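Side-chain contact in chromosome replication initiation inhibitor protein (Agrobacterium tumefaciens, PDB 3FD3), which probably acts as a LysR-family transcription factor that binds DNA, the chain here being its C-terminal, substrate-binding-type regulatory part: residues G14-D19 with A53-H58. Residues are numbered along the deposited sequence; the frame is centred on the assembly and turned at random. Where two conformers were deposited one is given.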
loop_
_atom_site.group_PDB
_atom_site.type_symbol
_atom_site.label_atom_id
_atom_site.label_comp_id
_atom_site.label_asym_id
_atom_site.label_seq_id
_atom_site.Cartn_x
_atom_site.Cartn_y
_atom_site.Cartn_z
ATOM N N GLY A 14 2.345 2.335 -6.118
ATOM C CA GLY A 14 1.514 3.383 -5.567
ATOM C C GLY A 14 1.258 4.552 -6.498
ATOM O O GLY A 14 0.463 5.433 -6.137
ATOM N N THR A 15 1.922 4.579 -7.665
ATOM C CA THR A 15 1.825 5.656 -8.612
ATOM C C THR A 15 1.342 5.146 -9.991
ATOM O O THR A 15 0.115 5.001 -10.187
ATOM C CB THR A 15 3.135 6.496 -8.677
ATOM O OG1 THR A 15 4.264 5.641 -8.904
ATOM C CG2 THR A 15 3.351 7.300 -7.321
ATOM N N TRP A 16 2.269 4.750 -10.850
ATOM C CA TRP A 16 2.048 4.572 -12.299
ATOM C C TRP A 16 1.978 3.128 -12.791
ATOM O O TRP A 16 1.519 2.875 -13.921
ATOM C CB TRP A 16 3.150 5.309 -13.086
ATOM C CG TRP A 16 4.509 4.679 -12.921
ATOM C CD1 TRP A 16 5.393 4.847 -11.880
ATOM C CD2 TRP A 16 5.114 3.735 -13.797
ATOM N NE1 TRP A 16 6.521 4.091 -12.082
ATOM C CE2 TRP A 16 6.378 3.386 -13.247
ATOM C CE3 TRP A 16 4.728 3.165 -15.013
ATOM C CZ2 TRP A 16 7.239 2.479 -13.862
ATOM C CZ3 TRP A 16 5.588 2.282 -15.619
ATOM C CH2 TRP A 16 6.819 1.930 -15.043
ATOM N N PHE A 17 2.432 2.166 -11.989
ATOM C CA PHE A 17 2.651 0.807 -12.498
ATOM C C PHE A 17 1.376 0.138 -13.014
ATOM O O PHE A 17 1.383 -0.460 -14.115
ATOM C CB PHE A 17 3.285 -0.035 -11.389
ATOM C CG PHE A 17 3.539 -1.497 -11.732
ATOM C CD1 PHE A 17 4.671 -1.888 -12.406
ATOM C CD2 PHE A 17 2.654 -2.459 -11.333
ATOM C CE1 PHE A 17 4.898 -3.234 -12.689
ATOM C CE2 PHE A 17 2.900 -3.800 -11.608
ATOM C CZ PHE A 17 4.015 -4.160 -12.285
ATOM N N LEU A 18 0.286 0.259 -12.246
ATOM C CA LEU A 18 -0.976 -0.364 -12.634
ATOM C C LEU A 18 -1.617 0.323 -13.814
ATOM O O LEU A 18 -2.327 -0.325 -14.584
ATOM C CB LEU A 18 -1.966 -0.431 -11.464
ATOM C CG LEU A 18 -1.602 -1.431 -10.384
ATOM C CD1 LEU A 18 -2.653 -1.388 -9.222
ATOM C CD2 LEU A 18 -1.467 -2.832 -10.977
ATOM N N ASP A 19 -1.353 1.615 -13.985
ATOM C CA ASP A 19 -1.811 2.314 -15.182
ATOM C C ASP A 19 -1.213 1.678 -16.436
ATOM O O ASP A 19 -1.909 1.506 -17.432
ATOM C CB ASP A 19 -1.456 3.803 -15.127
ATOM C CG ASP A 19 -2.092 4.597 -16.248
ATOM O OD1 ASP A 19 -3.281 4.363 -16.564
ATOM O OD2 ASP A 19 -1.410 5.473 -16.812
ATOM N N ALA A 53 9.817 -10.174 -15.357
ATOM C CA ALA A 53 10.051 -8.771 -15.621
ATOM C C ALA A 53 9.859 -7.984 -14.351
ATOM O O ALA A 53 9.181 -8.437 -13.402
ATOM C CB ALA A 53 9.097 -8.226 -16.700
ATOM N N ALA A 54 10.490 -6.812 -14.314
ATOM C CA ALA A 54 10.460 -5.994 -13.097
ATOM C C ALA A 54 10.752 -4.535 -13.400
ATOM O O ALA A 54 11.616 -4.228 -14.237
ATOM C CB ALA A 54 11.459 -6.508 -12.070
ATOM N N VAL A 55 10.032 -3.661 -12.683
ATOM C CA VAL A 55 10.403 -2.270 -12.501
ATOM C C VAL A 55 11.320 -2.256 -11.300
ATOM O O VAL A 55 10.950 -2.741 -10.199
ATOM C CB VAL A 55 9.160 -1.356 -12.263
ATOM C CG1 VAL A 55 9.599 0.079 -11.826
ATOM C CG2 VAL A 55 8.262 -1.330 -13.499
ATOM N N THR A 56 12.509 -1.707 -11.482
ATOM C CA THR A 56 13.541 -1.707 -10.437
ATOM C C THR A 56 14.420 -0.470 -10.543
ATOM O O THR A 56 14.587 0.088 -11.626
ATOM C CB THR A 56 14.400 -2.965 -10.537
ATOM O OG1 THR A 56 15.421 -2.946 -9.541
ATOM C CG2 THR A 56 15.025 -3.080 -11.926
ATOM N N ALA A 57 14.989 -0.048 -9.407
ATOM C CA ALA A 57 16.040 0.970 -9.410
ATOM C C ALA A 57 17.424 0.431 -9.822
ATOM O O ALA A 57 18.339 1.219 -9.993
ATOM C CB ALA A 57 16.128 1.663 -8.034
ATOM N N HIS A 58 17.532 -0.897 -9.924
ATOM C CA HIS A 58 18.744 -1.561 -10.382
ATOM C C HIS A 58 18.908 -1.453 -11.892
ATOM O O HIS A 58 18.097 -1.946 -12.673
ATOM C CB HIS A 58 18.762 -3.039 -9.997
ATOM C CG HIS A 58 19.115 -3.274 -8.572
ATOM N ND1 HIS A 58 20.398 -3.125 -8.091
ATOM C CD2 HIS A 58 18.352 -3.633 -7.515
ATOM C CE1 HIS A 58 20.409 -3.387 -6.796
ATOM N NE2 HIS A 58 19.181 -3.700 -6.423
#
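Val55 meets two neighbouring aromatic rings, Trp16 and Phe17, and one methyl, CG2, touches both. Against Phe17 this methyl lies at the ring edge, near the ring plane, with CG2 of Val55 3.8 Å from CD1 of Phe17 and almost as close to CE1. The indole is approached obliquely at its six-membered ring: CG2 of Val55 is 3.9 Å from CH2 of Trp16, while the second methyl, CG1, reaches CZ2. The two aromatic side chains leave the backbone differently. Phe17 holds CG anti to its backbone N (chi1 178°), which carries the CD1/CE1 edge out to the valine methyl. In Trp16, CG sits between N and the carbonyl carbon (chi1 68°), which brings the far end of the indole round to Val55. The contact is wholly apolar and buried; NE1 of Trp16 makes a weak hydrogen bond to Ser12 OG. Within the periplasmic-binding-protein-like LysR substrate-binding domain, Phe17, at the start of helix 17-26, and Trp16 before it pack on strand 53-56, which lies between strands 3-8 (parallel) and 165-181 (antiparallel). Ile6 and Thr8 touch Phe17, Trp179 packs on Val55, and helix 190-203 sets Met196 on Phe17 and Ala200 and Val203 on Trp16.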